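Putative 6-phosphogluconolactonase (Neisseria gonorrhoeae, PDB 3LHI) probably hydrolyses 6-phosphogluconolactone to 6-phosphogluconate, the second step in the oxidative stage of the pentose phosphate pathway. Local coordinates at residues A[20-25]-A[188-193]; A[25-30]-A[56-61]; A[63-68]-A[97-102]; A[126-131]-A[184-189]; A[161-166]-A[176-181]. All coordinates share one frame; numbering follows the deposited sequence.

Contact 1 (A[20-25]-A[188-193]); sequences DAVADA and HVFLAI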
# COMPACT_ATOMS: atom_id res chain seq x y z
N ASP A 20 1.18 9.77 -13.05
CA ASP A 20 0.52 11.01 -13.41
C ASP A 20 -0.73 11.18 -12.53
O ASP A 20 -0.98 12.26 -11.98
CB ASP A 20 0.12 11.04 -14.88
CG ASP A 20 1.30 11.12 -15.83
OD1 ASP A 20 2.44 11.40 -15.42
OD2 ASP A 20 1.02 10.85 -17.05
N ALA A 21 -1.53 10.13 -12.39
CA ALA A 21 -2.76 10.19 -11.62
C ALA A 21 -2.47 10.38 -10.14
O ALA A 21 -3.18 11.13 -9.46
CB ALA A 21 -3.62 8.93 -11.86
N VAL A 22 -1.46 9.68 -9.61
CA VAL A 22 -1.11 9.81 -8.21
C VAL A 22 -0.57 11.21 -7.91
O VAL A 22 -0.93 11.80 -6.88
CB VAL A 22 -0.13 8.67 -7.80
CG1 VAL A 22 0.54 8.99 -6.46
CG2 VAL A 22 -0.81 7.32 -7.82
N ALA A 23 0.28 11.75 -8.79
CA ALA A 23 0.78 13.08 -8.60
C ALA A 23 -0.37 14.10 -8.59
O ALA A 23 -0.38 14.99 -7.73
CB ALA A 23 1.80 13.44 -9.69
N ASP A 24 -1.34 13.91 -9.47
CA ASP A 24 -2.50 14.83 -9.48
C ASP A 24 -3.30 14.72 -8.17
O ASP A 24 -3.74 15.73 -7.59
CB ASP A 24 -3.41 14.56 -10.66
CG ASP A 24 -2.84 15.06 -11.98
OD1 ASP A 24 -1.83 15.82 -11.98
OD2 ASP A 24 -3.43 14.64 -13.00
N ALA A 25 -3.45 13.51 -7.65
CA ALA A 25 -4.20 13.32 -6.38
C ALA A 25 -3.42 13.95 -5.21
O ALA A 25 -3.98 14.60 -4.32
CB ALA A 25 -4.45 11.81 -6.15
N HIS A 188 -8.16 8.68 -1.63
CA HIS A 188 -7.94 8.24 -3.00
C HIS A 188 -7.18 6.91 -2.93
O HIS A 188 -6.03 6.90 -2.47
CB HIS A 188 -7.11 9.32 -3.76
CG HIS A 188 -7.79 10.65 -3.84
ND1 HIS A 188 -8.63 10.98 -4.89
CD2 HIS A 188 -7.78 11.72 -3.01
CE1 HIS A 188 -9.11 12.20 -4.69
NE2 HIS A 188 -8.63 12.66 -3.55
N VAL A 189 -7.80 5.84 -3.43
CA VAL A 189 -7.25 4.51 -3.42
C VAL A 189 -7.01 4.06 -4.85
O VAL A 189 -7.93 4.06 -5.69
CB VAL A 189 -8.16 3.52 -2.70
CG1 VAL A 189 -7.56 2.11 -2.70
CG2 VAL A 189 -8.41 4.00 -1.24
N PHE A 190 -5.80 3.64 -5.12
CA PHE A 190 -5.38 3.09 -6.40
C PHE A 190 -5.00 1.62 -6.21
O PHE A 190 -4.50 1.25 -5.16
CB PHE A 190 -4.19 3.83 -6.94
CG PHE A 190 -4.45 5.25 -7.30
CD1 PHE A 190 -4.40 6.27 -6.34
CD2 PHE A 190 -4.75 5.58 -8.59
CE1 PHE A 190 -4.68 7.59 -6.71
CE2 PHE A 190 -4.98 6.86 -8.95
CZ PHE A 190 -5.00 7.86 -8.01
N LEU A 191 -5.21 0.79 -7.23
CA LEU A 191 -4.76 -0.61 -7.27
C LEU A 191 -3.96 -0.77 -8.57
O LEU A 191 -4.50 -0.45 -9.67
CB LEU A 191 -5.95 -1.57 -7.27
CG LEU A 191 -5.58 -3.05 -7.44
CD1 LEU A 191 -4.73 -3.57 -6.29
CD2 LEU A 191 -6.86 -3.89 -7.57
N ALA A 192 -2.75 -1.27 -8.46
CA ALA A 192 -1.94 -1.59 -9.62
C ALA A 192 -1.68 -3.07 -9.68
O ALA A 192 -1.23 -3.67 -8.71
CB ALA A 192 -0.61 -0.87 -9.51
N ILE A 193 -2.05 -3.67 -10.81
CA ILE A 193 -1.91 -5.11 -11.04
C ILE A 193 -1.41 -5.33 -12.47
O ILE A 193 -1.62 -4.51 -13.33
CB ILE A 193 -3.22 -5.86 -10.76
CG1 ILE A 193 -4.42 -5.24 -11.47
CG2 ILE A 193 -3.44 -6.11 -9.24
CD1 ILE A 193 -5.60 -6.19 -11.65

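Contact 2 (A[25-30]-A[56-61]); sequences ALQGAL and KDLDWK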
# COMPACT_ATOMS: atom_id res chain seq x y z
N ALA A 25 -3.45 13.51 -7.65
CA ALA A 25 -4.20 13.32 -6.38
C ALA A 25 -3.42 13.95 -5.21
O ALA A 25 -3.98 14.60 -4.32
CB ALA A 25 -4.45 11.81 -6.15
N LEU A 26 -2.10 13.77 -5.17
CA LEU A 26 -1.28 14.41 -4.16
C LEU A 26 -1.39 15.93 -4.23
O LEU A 26 -1.46 16.61 -3.22
CB LEU A 26 0.16 13.95 -4.23
CG LEU A 26 0.38 12.49 -3.80
CD1 LEU A 26 1.86 12.08 -4.18
CD2 LEU A 26 0.13 12.23 -2.31
N GLN A 27 -1.36 16.45 -5.44
CA GLN A 27 -1.45 17.89 -5.66
C GLN A 27 -2.76 18.41 -5.09
O GLN A 27 -2.76 19.51 -4.49
CB GLN A 27 -1.27 18.27 -7.12
CG GLN A 27 -1.18 19.80 -7.27
CD GLN A 27 0.02 20.37 -6.56
OE1 GLN A 27 1.15 19.96 -6.86
NE2 GLN A 27 -0.19 21.34 -5.65
N GLY A 28 -3.83 17.66 -5.28
CA GLY A 28 -5.13 18.09 -4.74
C GLY A 28 -5.12 18.19 -3.22
O GLY A 28 -5.64 19.17 -2.66
N ALA A 29 -4.48 17.21 -2.54
CA ALA A 29 -4.31 17.26 -1.12
C ALA A 29 -3.44 18.44 -0.70
O ALA A 29 -3.78 19.17 0.21
CB ALA A 29 -3.76 15.95 -0.60
N LEU A 30 -2.33 18.69 -1.39
CA LEU A 30 -1.47 19.80 -1.09
C LEU A 30 -2.25 21.14 -1.26
O LEU A 30 -2.11 22.02 -0.43
CB LEU A 30 -0.24 19.83 -2.00
CG LEU A 30 0.79 18.72 -1.69
CD1 LEU A 30 1.76 18.62 -2.88
CD2 LEU A 30 1.54 18.93 -0.37
N LYS A 56 8.40 13.60 -10.41
CA LYS A 56 7.37 14.64 -10.44
C LYS A 56 7.79 15.84 -9.56
O LYS A 56 8.32 15.67 -8.43
CB LYS A 56 6.04 14.06 -9.96
CG LYS A 56 5.44 13.03 -10.86
CD LYS A 56 4.91 13.69 -12.13
CE LYS A 56 4.14 12.75 -12.99
NZ LYS A 56 3.45 13.47 -14.14
N ASP A 57 7.57 17.04 -10.12
CA ASP A 57 7.96 18.28 -9.43
C ASP A 57 6.89 18.77 -8.50
O ASP A 57 6.38 19.86 -8.63
CB ASP A 57 8.42 19.36 -10.41
CG ASP A 57 9.33 20.46 -9.76
OD1 ASP A 57 10.02 20.28 -8.68
OD2 ASP A 57 9.42 21.51 -10.42
N LEU A 58 6.57 17.95 -7.51
CA LEU A 58 5.63 18.24 -6.44
C LEU A 58 6.39 18.86 -5.27
O LEU A 58 7.59 18.72 -5.11
CB LEU A 58 5.00 16.89 -5.91
CG LEU A 58 4.07 16.17 -6.86
CD1 LEU A 58 3.59 14.88 -6.29
CD2 LEU A 58 2.86 17.06 -7.25
N ASP A 59 5.63 19.45 -4.35
CA ASP A 59 6.20 19.99 -3.12
C ASP A 59 6.44 18.88 -2.10
O ASP A 59 5.78 18.74 -1.04
CB ASP A 59 5.23 21.04 -2.53
CG ASP A 59 5.82 21.83 -1.38
OD1 ASP A 59 7.04 21.85 -1.18
OD2 ASP A 59 4.97 22.45 -0.67
N TRP A 60 7.39 18.02 -2.43
CA TRP A 60 7.60 16.79 -1.66
C TRP A 60 7.97 16.97 -0.21
O TRP A 60 7.69 16.12 0.61
CB TRP A 60 8.66 15.93 -2.37
CG TRP A 60 8.20 15.28 -3.63
CD1 TRP A 60 8.59 15.58 -4.90
CD2 TRP A 60 7.32 14.14 -3.75
NE1 TRP A 60 8.01 14.72 -5.81
CE2 TRP A 60 7.26 13.81 -5.12
CE3 TRP A 60 6.65 13.33 -2.83
CZ2 TRP A 60 6.50 12.76 -5.59
CZ3 TRP A 60 5.87 12.28 -3.32
CH2 TRP A 60 5.82 11.99 -4.68
N LYS A 61 8.59 18.10 0.14
CA LYS A 61 8.90 18.34 1.54
C LYS A 61 7.65 18.39 2.43
O LYS A 61 7.76 18.20 3.65
CB LYS A 61 9.69 19.62 1.73
CG LYS A 61 8.90 20.86 1.41
CD LYS A 61 9.72 22.14 1.59
CE LYS A 61 8.88 23.42 1.57
NZ LYS A 61 8.31 23.77 0.26
O HOH W 1 3.27 20.68 -5.47

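Contact 3 (A[63-68]-A[97-102]); sequences VGITLA and AVWIPM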
# COMPACT_ATOMS: atom_id res chain seq x y z
N VAL A 63 5.07 16.31 1.82
CA VAL A 63 4.43 15.02 1.61
C VAL A 63 5.10 14.01 2.51
O VAL A 63 6.34 13.87 2.52
CB VAL A 63 4.55 14.58 0.15
CG1 VAL A 63 3.89 13.19 -0.05
CG2 VAL A 63 3.93 15.63 -0.77
N GLY A 64 4.31 13.30 3.30
CA GLY A 64 4.78 12.14 4.04
C GLY A 64 4.57 10.91 3.20
O GLY A 64 3.55 10.81 2.53
N ILE A 65 5.55 10.00 3.21
CA ILE A 65 5.43 8.74 2.49
C ILE A 65 5.59 7.61 3.50
O ILE A 65 6.45 7.64 4.38
CB ILE A 65 6.51 8.59 1.35
CG1 ILE A 65 6.32 9.71 0.34
CG2 ILE A 65 6.34 7.19 0.68
CD1 ILE A 65 7.28 9.70 -0.82
N THR A 66 4.74 6.61 3.35
CA THR A 66 4.78 5.44 4.19
C THR A 66 4.32 4.23 3.39
O THR A 66 4.16 4.28 2.17
CB THR A 66 3.86 5.67 5.41
OG1 THR A 66 4.19 4.71 6.45
CG2 THR A 66 2.34 5.63 5.10
N LEU A 67 4.16 3.12 4.10
CA LEU A 67 3.78 1.85 3.52
C LEU A 67 2.39 1.39 3.86
O LEU A 67 1.93 1.63 4.99
CB LEU A 67 4.74 0.77 4.05
CG LEU A 67 6.19 0.96 3.73
CD1 LEU A 67 7.10 -0.00 4.52
CD2 LEU A 67 6.40 0.80 2.26
N ALA A 68 1.76 0.68 2.95
CA ALA A 68 0.47 0.02 3.22
C ALA A 68 0.69 -1.20 4.12
O ALA A 68 -0.25 -1.61 4.83
CB ALA A 68 -0.16 -0.44 1.91
N ALA A 97 10.79 13.96 0.45
CA ALA A 97 9.63 13.53 1.24
C ALA A 97 9.98 13.18 2.66
O ALA A 97 11.08 12.76 2.96
CB ALA A 97 8.95 12.34 0.55
N VAL A 98 8.98 13.26 3.52
CA VAL A 98 9.16 12.87 4.91
C VAL A 98 8.76 11.38 5.05
O VAL A 98 7.65 11.03 4.78
CB VAL A 98 8.27 13.74 5.81
CG1 VAL A 98 8.41 13.31 7.28
CG2 VAL A 98 8.55 15.23 5.66
N TRP A 99 9.66 10.55 5.51
CA TRP A 99 9.40 9.13 5.73
C TRP A 99 8.70 8.89 7.02
O TRP A 99 9.14 9.38 8.06
CB TRP A 99 10.70 8.31 5.68
CG TRP A 99 10.52 6.87 5.89
CD1 TRP A 99 10.99 6.15 6.94
CD2 TRP A 99 9.86 5.96 5.04
NE1 TRP A 99 10.64 4.85 6.82
CE2 TRP A 99 9.94 4.69 5.66
CE3 TRP A 99 9.16 6.08 3.86
CZ2 TRP A 99 9.40 3.57 5.11
CZ3 TRP A 99 8.57 4.93 3.33
CH2 TRP A 99 8.72 3.70 3.96
N ILE A 100 7.57 8.19 6.95
CA ILE A 100 6.81 7.81 8.15
C ILE A 100 7.04 6.29 8.35
O ILE A 100 6.60 5.47 7.56
CB ILE A 100 5.30 8.12 7.99
CG1 ILE A 100 5.05 9.61 7.67
CG2 ILE A 100 4.55 7.66 9.26
CD1 ILE A 100 3.65 9.90 7.14
N PRO A 101 7.82 5.92 9.38
CA PRO A 101 8.29 4.54 9.49
C PRO A 101 7.26 3.56 9.96
O PRO A 101 6.33 3.91 10.74
CB PRO A 101 9.41 4.64 10.49
CG PRO A 101 8.94 5.73 11.41
CD PRO A 101 8.37 6.78 10.46
N MSE A 102 7.45 2.32 9.53
CA MSE A 102 6.69 1.17 9.96
C MSE A 102 7.50 0.22 10.87
O MSE A 102 6.96 -0.40 11.78
CB MSE A 102 6.18 0.42 8.73
CG MSE A 102 5.08 1.12 7.92
SE MSE A 102 3.33 0.94 8.78
CE MSE A 102 2.65 -0.60 7.72

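Contact 4 (A[126-131]-A[184-189]); sequences KQPDVL and AHTGHV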
# COMPACT_ATOMS: atom_id res chain seq x y z
N LYS A 126 -0.08 8.26 10.26
CA LYS A 126 -1.00 9.29 9.82
C LYS A 126 -1.93 8.70 8.76
O LYS A 126 -1.47 7.97 7.87
CB LYS A 126 -0.21 10.46 9.21
CG LYS A 126 0.81 11.04 10.18
CD LYS A 126 1.55 12.22 9.58
CE LYS A 126 0.68 13.46 9.40
NZ LYS A 126 1.61 14.61 9.24
N GLN A 127 -3.21 9.02 8.80
CA GLN A 127 -4.14 8.57 7.80
C GLN A 127 -3.68 9.01 6.40
O GLN A 127 -3.54 10.22 6.15
CB GLN A 127 -5.54 9.15 8.05
CG GLN A 127 -6.60 8.80 7.01
CD GLN A 127 -7.04 7.37 7.06
OE1 GLN A 127 -7.66 6.97 8.08
NE2 GLN A 127 -6.81 6.58 5.95
N PRO A 128 -3.47 8.07 5.48
CA PRO A 128 -3.11 8.50 4.15
C PRO A 128 -4.17 9.25 3.41
O PRO A 128 -5.36 8.96 3.61
CB PRO A 128 -2.71 7.21 3.43
CG PRO A 128 -2.39 6.28 4.54
CD PRO A 128 -3.30 6.64 5.67
N ASP A 129 -3.76 10.19 2.55
CA ASP A 129 -4.64 10.83 1.59
C ASP A 129 -4.73 10.02 0.31
O ASP A 129 -5.75 10.01 -0.38
CB ASP A 129 -4.14 12.21 1.27
CG ASP A 129 -4.08 13.07 2.48
OD1 ASP A 129 -5.20 13.27 3.06
OD2 ASP A 129 -2.99 13.50 2.89
N VAL A 130 -3.61 9.37 -0.05
CA VAL A 130 -3.50 8.61 -1.31
C VAL A 130 -2.84 7.27 -0.95
O VAL A 130 -1.80 7.27 -0.27
CB VAL A 130 -2.68 9.36 -2.38
CG1 VAL A 130 -2.60 8.52 -3.68
CG2 VAL A 130 -3.29 10.75 -2.66
N LEU A 131 -3.44 6.19 -1.39
CA LEU A 131 -2.94 4.82 -1.13
C LEU A 131 -2.82 4.10 -2.45
O LEU A 131 -3.75 4.13 -3.26
CB LEU A 131 -3.93 4.10 -0.22
CG LEU A 131 -3.80 2.59 -0.09
CD1 LEU A 131 -2.46 2.16 0.58
CD2 LEU A 131 -4.99 2.05 0.74
N ALA A 184 -10.26 1.88 3.73
CA ALA A 184 -11.55 2.39 3.30
C ALA A 184 -11.68 3.90 3.53
O ALA A 184 -12.46 4.53 2.80
CB ALA A 184 -12.67 1.65 4.00
N HIS A 185 -10.99 4.42 4.53
CA HIS A 185 -11.08 5.84 4.89
C HIS A 185 -9.97 6.68 4.31
O HIS A 185 -9.75 7.85 4.67
CB HIS A 185 -11.21 6.03 6.40
CG HIS A 185 -12.49 5.50 6.93
ND1 HIS A 185 -12.67 4.15 7.19
CD2 HIS A 185 -13.69 6.10 7.14
CE1 HIS A 185 -13.92 3.95 7.58
NE2 HIS A 185 -14.56 5.12 7.55
N THR A 186 -9.24 6.11 3.34
CA THR A 186 -8.25 6.84 2.57
C THR A 186 -9.00 7.53 1.40
O THR A 186 -9.74 6.90 0.68
CB THR A 186 -7.16 5.89 2.03
OG1 THR A 186 -6.46 5.34 3.15
CG2 THR A 186 -6.19 6.67 1.19
N GLY A 187 -8.73 8.81 1.18
CA GLY A 187 -9.48 9.56 0.21
C GLY A 187 -9.36 9.07 -1.23
O GLY A 187 -10.32 9.07 -1.99
N HIS A 188 -8.16 8.68 -1.63
CA HIS A 188 -7.94 8.24 -3.00
C HIS A 188 -7.18 6.91 -2.93
O HIS A 188 -6.03 6.90 -2.47
CB HIS A 188 -7.11 9.32 -3.76
CG HIS A 188 -7.79 10.65 -3.84
ND1 HIS A 188 -8.63 10.98 -4.89
CD2 HIS A 188 -7.78 11.72 -3.01
CE1 HIS A 188 -9.11 12.20 -4.69
NE2 HIS A 188 -8.63 12.66 -3.55
N VAL A 189 -7.80 5.84 -3.43
CA VAL A 189 -7.25 4.51 -3.42
C VAL A 189 -7.01 4.06 -4.85
O VAL A 189 -7.93 4.06 -5.69
CB VAL A 189 -8.16 3.52 -2.70
CG1 VAL A 189 -7.56 2.11 -2.70
CG2 VAL A 189 -8.41 4.00 -1.24
O HOH W 2 -7.88 10.41 3.37

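Contact 5 (A[161-166]-A[176-181]); sequences VALVHT and ISMTLD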
# COMPACT_ATOMS: atom_id res chain seq x y z
N VAL A 161 -8.87 1.32 14.46
CA VAL A 161 -7.45 1.02 14.62
C VAL A 161 -6.82 0.84 13.22
O VAL A 161 -7.39 0.20 12.31
CB VAL A 161 -7.20 -0.21 15.52
CG1 VAL A 161 -5.72 -0.68 15.46
CG2 VAL A 161 -7.70 0.12 16.94
N ALA A 162 -5.71 1.50 12.99
CA ALA A 162 -5.20 1.65 11.64
C ALA A 162 -4.28 0.51 11.18
O ALA A 162 -4.16 0.31 9.97
CB ALA A 162 -4.46 2.97 11.51
N LEU A 163 -3.55 -0.10 12.12
CA LEU A 163 -2.50 -1.05 11.77
C LEU A 163 -2.70 -2.31 12.60
O LEU A 163 -3.15 -2.23 13.77
CB LEU A 163 -1.10 -0.49 12.03
CG LEU A 163 -0.74 0.76 11.25
CD1 LEU A 163 0.65 1.33 11.68
CD2 LEU A 163 -0.75 0.54 9.73
N VAL A 164 -2.35 -3.44 12.02
CA VAL A 164 -2.58 -4.77 12.61
C VAL A 164 -1.37 -5.68 12.27
O VAL A 164 -0.86 -5.66 11.16
CB VAL A 164 -3.89 -5.40 12.05
CG1 VAL A 164 -3.84 -5.48 10.52
CG2 VAL A 164 -4.17 -6.78 12.69
N HIS A 165 -0.94 -6.49 13.24
CA HIS A 165 0.02 -7.58 13.01
C HIS A 165 -0.69 -8.73 12.36
O HIS A 165 -1.68 -9.24 12.88
CB HIS A 165 0.61 -8.00 14.35
CG HIS A 165 1.37 -9.29 14.32
ND1 HIS A 165 1.34 -10.18 15.39
CD2 HIS A 165 2.09 -9.88 13.34
CE1 HIS A 165 2.09 -11.22 15.06
NE2 HIS A 165 2.52 -11.08 13.82
N THR A 166 -0.18 -9.21 11.24
CA THR A 166 -0.72 -10.38 10.57
C THR A 166 0.39 -11.41 10.32
O THR A 166 1.58 -11.08 10.19
CB THR A 166 -1.46 -10.10 9.28
OG1 THR A 166 -0.50 -9.63 8.33
CG2 THR A 166 -2.56 -9.05 9.45
N ILE A 176 3.12 -6.12 9.39
CA ILE A 176 2.30 -5.06 9.91
C ILE A 176 1.55 -4.49 8.71
O ILE A 176 2.19 -4.13 7.71
CB ILE A 176 3.10 -4.01 10.74
CG1 ILE A 176 2.19 -2.88 11.22
CG2 ILE A 176 4.34 -3.48 9.99
CD1 ILE A 176 2.93 -1.85 12.04
N SER A 177 0.21 -4.41 8.81
CA SER A 177 -0.67 -4.02 7.70
C SER A 177 -1.61 -2.92 8.11
O SER A 177 -2.13 -2.89 9.23
CB SER A 177 -1.51 -5.17 7.25
OG SER A 177 -2.21 -4.93 6.05
N MSE A 178 -1.88 -2.03 7.16
CA MSE A 178 -3.10 -1.24 7.28
C MSE A 178 -4.30 -2.20 7.39
O MSE A 178 -4.38 -3.26 6.76
CB MSE A 178 -3.26 -0.36 6.05
CG MSE A 178 -2.36 0.87 6.03
SE MSE A 178 -2.52 1.98 4.48
CE MSE A 178 -4.20 2.80 4.87
N THR A 179 -5.27 -1.76 8.15
CA THR A 179 -6.52 -2.45 8.31
C THR A 179 -7.51 -2.14 7.20
O THR A 179 -7.32 -1.15 6.44
CB THR A 179 -7.15 -2.12 9.66
OG1 THR A 179 -7.40 -0.69 9.64
CG2 THR A 179 -6.29 -2.53 10.84
N LEU A 180 -8.57 -2.91 7.06
CA LEU A 180 -9.62 -2.58 6.13
C LEU A 180 -10.19 -1.17 6.37
O LEU A 180 -10.41 -0.42 5.41
CB LEU A 180 -10.71 -3.64 6.17
CG LEU A 180 -11.86 -3.45 5.21
CD1 LEU A 180 -11.45 -3.36 3.74
CD2 LEU A 180 -12.88 -4.56 5.44
N ASP A 181 -10.39 -0.84 7.64
CA ASP A 181 -10.91 0.51 8.00
C ASP A 181 -9.99 1.59 7.50
O ASP A 181 -10.45 2.61 6.97
CB ASP A 181 -11.11 0.59 9.52
CG ASP A 181 -11.60 1.94 9.97
OD1 ASP A 181 -10.76 2.80 10.28
OD2 ASP A 181 -12.82 2.08 10.04

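Contact 1 (A[20-25]-A[188-193])
Phe190 reaches from strand 188-194 into the flank of helix 11-33, where Ala21, Val22 and Ala25 receive it. This is helix-on-sheet packing in a Rossmann-like alpha/beta fold: the helix lies along one face of the parallel part of the sheet, and the short axes of 20-25 and 188-193 run almost antiparallel, at 168°, with a closest approach of 10.2 Å.

The main directional interaction is a CH-pi contact. Val22 CG2 stands over the middle of the Phe190 ring, 4.0 Å from its centroid and only 9° off the ring normal. Val22 has CG1 anti to its backbone N (chi1 165°), which leaves CG2 as the branch that covers the ring.

Apolar contacts add to this. Ala25 CB meets the rim of the same ring near its plane, 4.3 Å from Phe190 CE1, while Ala21 CB approaches Phe190 CE2 obliquely at 3.8 Å. No hydrogen bond crosses between the segments. Around them, Val130 and Phe229 on the two neighbouring strands and Leu18 of the same helix also pack against Phe190.

At the start of the strand the contact moves out toward solvent. There Ala25 CB sits over one face of the His188 imidazole, displaced toward the rim, with His188 CG its nearest ring atom at 4.2 Å.

Contact 2 (A[25-30]-A[56-61])
Between Gln27 and Asp59 the polar link is a water; no direct hydrogen bond joins the helix to the loop. The water donates to Gln27 OE1 at 2.6 Å and accepts from the backbone N of Asp59 at 2.9 Å. Gln27 has CG anti to its backbone N (chi1 -172°) and then bends at chi2 (63°), a course that swings the amide toward the loop. Its NE2 is bonded to Asp31 one helical turn further on, so both ends of the amide are engaged and its rotation is fixed.

Beneath this bridge the contact is apolar. Gln27 and Leu58 run alongside each other, pointing opposite ways, with Gln27 OE1 3.4 Å from Leu58 CD2. The other branch of that leucine, Leu58 CD1, meets Leu26 CD1 at 3.9 Å, the two side chains lying roughly perpendicular. Leu26 CD1 also touches the far end of the indole, 4.0 Å from Trp60 CH2.

Segment 56-61 is the connection that returns from helix 47-54 to strand 63-71, part of the alternating alpha/beta topology, and it passes along helix 11-33 as two inverse gamma turns centred on Asp57 and Asp59. The loop braces itself as well: Trp60 NE1 donates to Lys56 O, which lies in the indole plane, at 2.8 Å, and Leu58 CB sits above one face of that ring, near the rim. Further out, Leu30 CD1 rests 4.2 Å from Asp59 CB, and Asp59 OD2 is hydrogen-bonded to Asn62 ND2.

Contact 3 (A[63-68]-A[97-102])
The Trp99 indole leans back over the backbone of strand 63-71, and its six-membered ring does the touching. Ile65 O, Thr66 CA and Leu67 CG all come to it obliquely. Trp99 CE3 lies 3.2 Å from Ile65 O, and Trp99 CH2 is 3.7 Å from Leu67 CG. With CG anti to the backbone N (chi1 -180°), the ring is carried back toward the neighbouring strand; Arg86 makes a cation-pi contact with it.

Three backbone bonds knit the strands: Val98 N to Val63 O, Ile65 N to Val98 O and Ile100 N to Ile65 O, the last at 2.9 Å and nearly straight (171°). Past the last of them, Thr66 OG1 adds a side-chain bond by donating to Ile100 O at 2.8 Å, from a position tilted 33° out of the carbonyl plane.

Side chains fill in around this ladder. Ile65 CD1 presses on Ala97 CB at 3.4 Å, tighter than usual van der Waals contact. On the face opposite Ile65 and Trp99, Ile100 CD1 lies 4.0 Å from Gly64 CA, close against the backbone where glycine has no side chain. The selenomethionine Met102, in one of its two conformers, folds its CG against Leu67 CB at 3.9 Å.

Two parallel neighbours with helix 81-88 between them in the chain make this a beta-alpha-beta unit of the Rossmann-like fold.

Contact 4 (A[126-131]-A[184-189])
Thr186 turns CG2 anti to its backbone N (chi1 -64° for OG1), and this sends the methyl across to the other segment, 3.4 Å from Pro128 O and 3.7 Å from Leu131 CB. Gln127, extended at chi1 but bent at chi2 (72°), brings its amide beside the same threonine. Gln127 NE2 and Thr186 OG1 both hydrogen-bond to Ala182 O, so one carbonyl near the end of helix 180-184 gathers two polar side chains.

Beyond this loop the segments become neighbouring parallel strands in the sheet of the alpha/beta fold, pairing Val130 with His188 and Leu131 with Val189. His188 turns both its N and its O to the neighbouring strand: its N donates to Asp129 O at 3.0 Å, rather bent (139°), and its O accepts from Leu131 N at 2.9 Å, almost in line with the carbonyl. Asp129 O also lies at the edge of the His188 imidazole, in its plane, 3.7 Å from CD2.

Where the two segments part, a water accepts from Gly187 N at 2.8 Å and lies 2.9 Å from Pro128 O. The Asp129 carboxylate turns away to Lys33 and the backbone N of Val37, on the side of strand 36-40.

Contact 5 (A[161-166]-A[176-181])
Thr179, Ile176 and Val164 lose the most surface here. Thr179 is gripped where the hairpin ends: its OG1 donates to Val161 O at 2.8 Å, in the carbonyl plane, while its N donates to Ala162 O at 3.0 Å from above that carbonyl's plane, 46° out. Thr179 is also the N-cap residue of helix 180-184: with OG1 placed between the backbone N and the carbonyl carbon (chi1 62°), the same oxygen accepts from Ala182 N. One hydroxyl therefore ties the loop before strand 163-166 to the first turn of the helix.

Val164 forms the hydrogen-bonded antiparallel pair with Ser177. Val164 N reaches Ser177 O, and Ser177 N reaches Val164 O, both at 2.9 Å. In one of its two conformers, Val164 CG1 lies against Ser177 O at 3.4 Å and against Thr179 CG2 at 3.8 Å.

Ile176 works on the opposite face, together with Leu163 and Met178. It too has two conformers; in one, Ile176 CD1 meets Leu163 CD1 at 3.9 Å. The other branch, Leu163 CD2, rests 4.0 Å from CG of the selenomethionine Met178.

The beta hairpin made by strands 163-166 and 175-178 joins the sheet through its second strand, which pairs antiparallel with strand 63-71. Helix 114-124 packs on the face of Leu163 and Ile176, and Thr153 and Ala154 of helix 151-155 cover Val164 on the other.

Contacts 3 and 5 are the buried ones, both built on backbone ladders: parallel in contact 3, antiparallel in contact 5, and joined directly where Met178 N probably bonds to Ala68 O. Contact 4 is a parallel ladder too, but with partly exposed polar loops, and contact 5 closes within its chain loop. Contacts 1 and 2 share helix 11-33 and Ala25 and have no direct hydrogen bond across them; contact 1 sets the helix on the sheet, whereas contact 2, further from the centre, uses a bridging water; contact 4 also holds a water. A salt bridge from Asp20 to Lys56 joins contacts 1 and 2. Val130 of contact 4 packs against Ala25 and Phe190, linking the ladder to the helix.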